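Local coordinates for protein endo-1,4-b-d-mannanase (PDB 1QNR) that hydrolyses internal beta-1,4-mannosidic linkages of mannans as a fungal endo-mannanase of glycoside hydrolase family 5, at residues Cys265-Gly278 with Trp290-Met304. Residues are numbered along the deposited sequence; the frame is centred on the assembly and turned at random.
Sequences CLAAGKPCVFEEYG and WQTTSLTTRGMGGDM
C272 and F274 pair with G299 to M304 as parallel neighbours in the barrel of this family 5 TIM-barrel enzyme, and helix 283-295 makes the beta-alpha-beta crossover between the two strands. Four backbone bonds join them: C272 N gives to G299 O, G301 N to C272 O at 2.8 Å, F274 N to G302 O, and M304 N to F274 O. On its other side strand 272-277 pairs with strand 238-242.

The polar centre of the helix-facing side is Y277 OH. It donates to D303 OD1 at 2.7 Å, reaching that oxygen from above the carboxylate plane. From Q291 NE2, 3.0 Å away, Y277 OH accepts a nearly straight bond that lies in the plane of the amide. D303 OD2 is taken up by Y20 and H339, and S294 OG also bonds to Y20. With CG between its backbone N and carbonyl carbon (chi1 55°), the Y277 ring lies over F274, its CD2 above the centre of that ring. A phenylalanine here would probably leave D303 OD1 without its hydroxyl donor and Q291 NE2 without this acceptor.

E275 and E276 point away from 290-304: both form salt bridges to R54, while H241 bonds to E275 and Y243 to E276, and a bound beta-D-mannopyranose lies about 5 Å from the E276 side chain.

Beside F274 CB, M300 bends back at chi2 and chi3, putting its CE methyl 3.7 Å from F274 CB.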
# COMPACT_ATOMS: atom_id res chain seq x y z
N CYS A 265 -6.69 -3.05 -16.21
CA CYS A 265 -7.69 -2.47 -15.30
C CYS A 265 -8.89 -1.93 -16.10
O CYS A 265 -10.03 -2.28 -15.77
CB CYS A 265 -7.06 -1.31 -14.48
SG CYS A 265 -6.08 -1.84 -13.06
N LEU A 266 -8.64 -1.19 -17.18
CA LEU A 266 -9.76 -0.60 -17.99
C LEU A 266 -10.55 -1.72 -18.63
O LEU A 266 -11.83 -1.60 -18.67
CB LEU A 266 -9.12 0.35 -19.01
CG LEU A 266 -10.19 1.09 -19.92
CD1 LEU A 266 -11.16 1.92 -19.11
CD2 LEU A 266 -9.37 1.88 -20.95
N ALA A 267 -9.95 -2.84 -19.04
CA ALA A 267 -10.74 -4.00 -19.54
C ALA A 267 -11.64 -4.59 -18.49
O ALA A 267 -12.73 -5.12 -18.84
CB ALA A 267 -9.83 -5.05 -20.16
N ALA A 268 -11.27 -4.58 -17.21
CA ALA A 268 -12.10 -5.06 -16.12
C ALA A 268 -13.07 -3.98 -15.63
O ALA A 268 -13.83 -4.19 -14.61
CB ALA A 268 -11.21 -5.56 -14.96
N GLY A 269 -13.13 -2.78 -16.20
CA GLY A 269 -14.04 -1.74 -15.84
C GLY A 269 -13.68 -0.90 -14.61
O GLY A 269 -14.60 -0.26 -14.06
N LYS A 270 -12.40 -0.96 -14.19
CA LYS A 270 -11.95 -0.35 -12.91
C LYS A 270 -10.69 0.49 -13.06
O LYS A 270 -9.95 0.32 -14.05
CB LYS A 270 -11.55 -1.54 -11.97
CG LYS A 270 -12.75 -2.47 -11.69
CD LYS A 270 -12.29 -3.68 -10.80
CE LYS A 270 -13.45 -4.63 -10.67
NZ LYS A 270 -13.24 -5.80 -9.79
N PRO A 271 -10.42 1.43 -12.16
CA PRO A 271 -9.14 2.17 -12.17
C PRO A 271 -8.00 1.29 -11.69
O PRO A 271 -8.19 0.30 -10.96
CB PRO A 271 -9.36 3.31 -11.13
CG PRO A 271 -10.74 3.12 -10.59
CD PRO A 271 -11.28 1.78 -10.99
N CYS A 272 -6.78 1.70 -12.13
CA CYS A 272 -5.55 1.16 -11.56
C CYS A 272 -4.84 2.27 -10.77
O CYS A 272 -4.93 3.48 -11.06
CB CYS A 272 -4.54 0.89 -12.69
SG CYS A 272 -4.23 -0.84 -13.17
N VAL A 273 -4.12 1.87 -9.68
CA VAL A 273 -3.23 2.76 -8.91
C VAL A 273 -1.79 2.25 -9.06
O VAL A 273 -1.49 1.07 -8.76
CB VAL A 273 -3.61 2.84 -7.41
CG1 VAL A 273 -2.60 3.70 -6.59
CG2 VAL A 273 -5.01 3.45 -7.25
N PHE A 274 -0.93 3.14 -9.55
CA PHE A 274 0.52 2.89 -9.70
C PHE A 274 1.11 3.14 -8.29
O PHE A 274 1.44 4.30 -7.95
CB PHE A 274 1.05 3.82 -10.78
CG PHE A 274 2.50 3.83 -11.15
CD1 PHE A 274 3.30 2.72 -10.87
CD2 PHE A 274 3.07 4.92 -11.82
CE1 PHE A 274 4.65 2.75 -11.30
CE2 PHE A 274 4.40 4.97 -12.23
CZ PHE A 274 5.18 3.84 -11.97
N GLU A 275 1.09 2.12 -7.44
CA GLU A 275 1.14 2.29 -5.97
C GLU A 275 2.52 2.37 -5.35
O GLU A 275 2.63 2.90 -4.22
CB GLU A 275 0.35 1.10 -5.36
CG GLU A 275 0.23 1.12 -3.82
CD GLU A 275 -0.55 -0.08 -3.29
OE1 GLU A 275 -0.12 -1.24 -3.48
OE2 GLU A 275 -1.59 0.21 -2.57
N GLU A 276 3.57 1.87 -6.03
CA GLU A 276 4.95 2.06 -5.60
C GLU A 276 5.86 2.15 -6.81
O GLU A 276 5.61 1.36 -7.76
CB GLU A 276 5.51 0.91 -4.73
CG GLU A 276 4.84 0.61 -3.38
CD GLU A 276 5.53 -0.47 -2.63
OE1 GLU A 276 6.69 -0.87 -3.01
OE2 GLU A 276 5.00 -1.04 -1.64
N TYR A 277 6.91 2.95 -6.78
CA TYR A 277 7.93 2.90 -7.85
C TYR A 277 9.19 3.62 -7.37
O TYR A 277 9.12 4.55 -6.56
CB TYR A 277 7.42 3.53 -9.16
CG TYR A 277 6.91 4.95 -9.06
CD1 TYR A 277 7.72 6.10 -9.21
CD2 TYR A 277 5.54 5.23 -8.85
CE1 TYR A 277 7.22 7.38 -9.15
CE2 TYR A 277 5.03 6.51 -8.79
CZ TYR A 277 5.86 7.62 -8.92
OH TYR A 277 5.36 8.92 -8.85
N GLY A 278 10.33 3.23 -7.96
CA GLY A 278 11.57 3.99 -7.66
C GLY A 278 12.66 3.52 -8.62
O GLY A 278 12.67 2.36 -9.08
N TRP A 290 7.99 8.07 -16.23
CA TRP A 290 6.94 7.18 -15.70
C TRP A 290 5.69 7.93 -15.20
O TRP A 290 4.57 7.52 -15.44
CB TRP A 290 7.49 6.31 -14.56
CG TRP A 290 8.67 5.43 -14.84
CD1 TRP A 290 9.17 4.98 -16.08
CD2 TRP A 290 9.52 4.84 -13.88
NE1 TRP A 290 10.27 4.21 -15.91
CE2 TRP A 290 10.52 4.06 -14.54
CE3 TRP A 290 9.54 4.81 -12.45
CZ2 TRP A 290 11.52 3.36 -13.89
CZ3 TRP A 290 10.51 4.10 -11.78
CH2 TRP A 290 11.50 3.35 -12.49
N GLN A 291 5.97 9.06 -14.52
CA GLN A 291 4.85 9.88 -14.00
C GLN A 291 4.09 10.45 -15.20
O GLN A 291 2.85 10.42 -15.14
CB GLN A 291 5.46 11.05 -13.17
CG GLN A 291 6.16 10.55 -11.91
CD GLN A 291 6.63 11.71 -11.04
OE1 GLN A 291 7.09 12.77 -11.59
NE2 GLN A 291 6.57 11.50 -9.73
N THR A 292 4.79 10.88 -16.28
CA THR A 292 4.02 11.37 -17.43
C THR A 292 3.24 10.26 -18.12
O THR A 292 2.05 10.48 -18.51
CB THR A 292 5.02 12.00 -18.44
OG1 THR A 292 5.56 13.18 -17.82
CG2 THR A 292 4.32 12.38 -19.76
N THR A 293 3.80 9.07 -18.27
CA THR A 293 3.04 7.96 -18.84
C THR A 293 1.79 7.67 -18.03
O THR A 293 0.68 7.50 -18.57
CB THR A 293 3.97 6.74 -19.00
OG1 THR A 293 5.08 7.04 -19.88
CG2 THR A 293 3.25 5.49 -19.50
N SER A 294 1.93 7.58 -16.69
CA SER A 294 0.76 7.25 -15.84
C SER A 294 -0.31 8.32 -15.95
O SER A 294 -1.49 8.00 -16.19
CB SER A 294 1.30 7.10 -14.38
OG SER A 294 0.20 6.66 -13.55
N LEU A 295 0.06 9.63 -15.94
CA LEU A 295 -0.93 10.70 -16.01
C LEU A 295 -1.66 10.68 -17.36
O LEU A 295 -2.83 11.12 -17.40
CB LEU A 295 -0.16 12.05 -15.83
CG LEU A 295 -1.00 13.33 -15.96
CD1 LEU A 295 -2.19 13.36 -15.02
CD2 LEU A 295 -0.09 14.54 -15.61
N THR A 296 -1.01 10.29 -18.44
CA THR A 296 -1.62 10.34 -19.79
C THR A 296 -2.07 8.99 -20.35
O THR A 296 -2.40 8.91 -21.55
CB THR A 296 -0.59 10.94 -20.79
OG1 THR A 296 0.59 10.13 -20.91
CG2 THR A 296 -0.23 12.39 -20.41
N THR A 297 -2.32 7.95 -19.55
CA THR A 297 -2.78 6.65 -20.00
C THR A 297 -4.15 6.33 -19.45
O THR A 297 -4.43 6.33 -18.21
CB THR A 297 -1.79 5.54 -19.65
OG1 THR A 297 -0.51 5.75 -20.25
CG2 THR A 297 -2.23 4.19 -20.19
N ARG A 298 -5.12 6.07 -20.35
CA ARG A 298 -6.47 5.72 -19.90
C ARG A 298 -6.47 4.47 -19.01
O ARG A 298 -5.76 3.50 -19.34
CB ARG A 298 -7.35 5.46 -21.17
CG ARG A 298 -7.89 6.78 -21.75
CD ARG A 298 -9.17 7.20 -21.06
NE ARG A 298 -10.28 6.25 -20.85
CZ ARG A 298 -11.34 6.60 -20.08
NH1 ARG A 298 -11.39 7.85 -19.56
NH2 ARG A 298 -12.34 5.79 -19.78
N GLY A 299 -7.30 4.49 -17.94
CA GLY A 299 -7.29 3.33 -17.00
C GLY A 299 -6.52 3.71 -15.74
O GLY A 299 -6.80 3.10 -14.69
N MET A 300 -5.64 4.71 -15.73
CA MET A 300 -4.92 5.09 -14.52
C MET A 300 -5.70 6.08 -13.66
O MET A 300 -6.19 7.09 -14.17
CB MET A 300 -3.55 5.72 -14.82
CG MET A 300 -2.59 4.78 -15.51
SD MET A 300 -2.27 3.22 -14.61
CE MET A 300 -1.98 3.90 -12.94
N GLY A 301 -5.85 5.83 -12.37
CA GLY A 301 -6.48 6.76 -11.45
C GLY A 301 -5.57 7.57 -10.60
O GLY A 301 -5.94 8.66 -10.09
N GLY A 302 -4.31 7.12 -10.42
CA GLY A 302 -3.34 7.99 -9.65
C GLY A 302 -2.03 7.18 -9.51
O GLY A 302 -1.92 6.05 -9.94
N ASP A 303 -1.03 7.87 -8.88
CA ASP A 303 0.30 7.24 -8.65
C ASP A 303 0.93 7.72 -7.34
O ASP A 303 0.58 8.80 -6.83
CB ASP A 303 1.31 7.53 -9.81
CG ASP A 303 1.77 9.01 -9.78
OD1 ASP A 303 2.75 9.34 -9.08
OD2 ASP A 303 1.15 9.81 -10.53
N MET A 304 1.75 6.82 -6.73
CA MET A 304 2.37 7.09 -5.39
C MET A 304 3.79 6.62 -5.43
O MET A 304 4.11 5.40 -5.44
CB MET A 304 1.59 6.30 -4.29
CG MET A 304 0.08 6.63 -4.38
SD MET A 304 -1.04 5.67 -3.33
CE MET A 304 -0.54 6.32 -1.77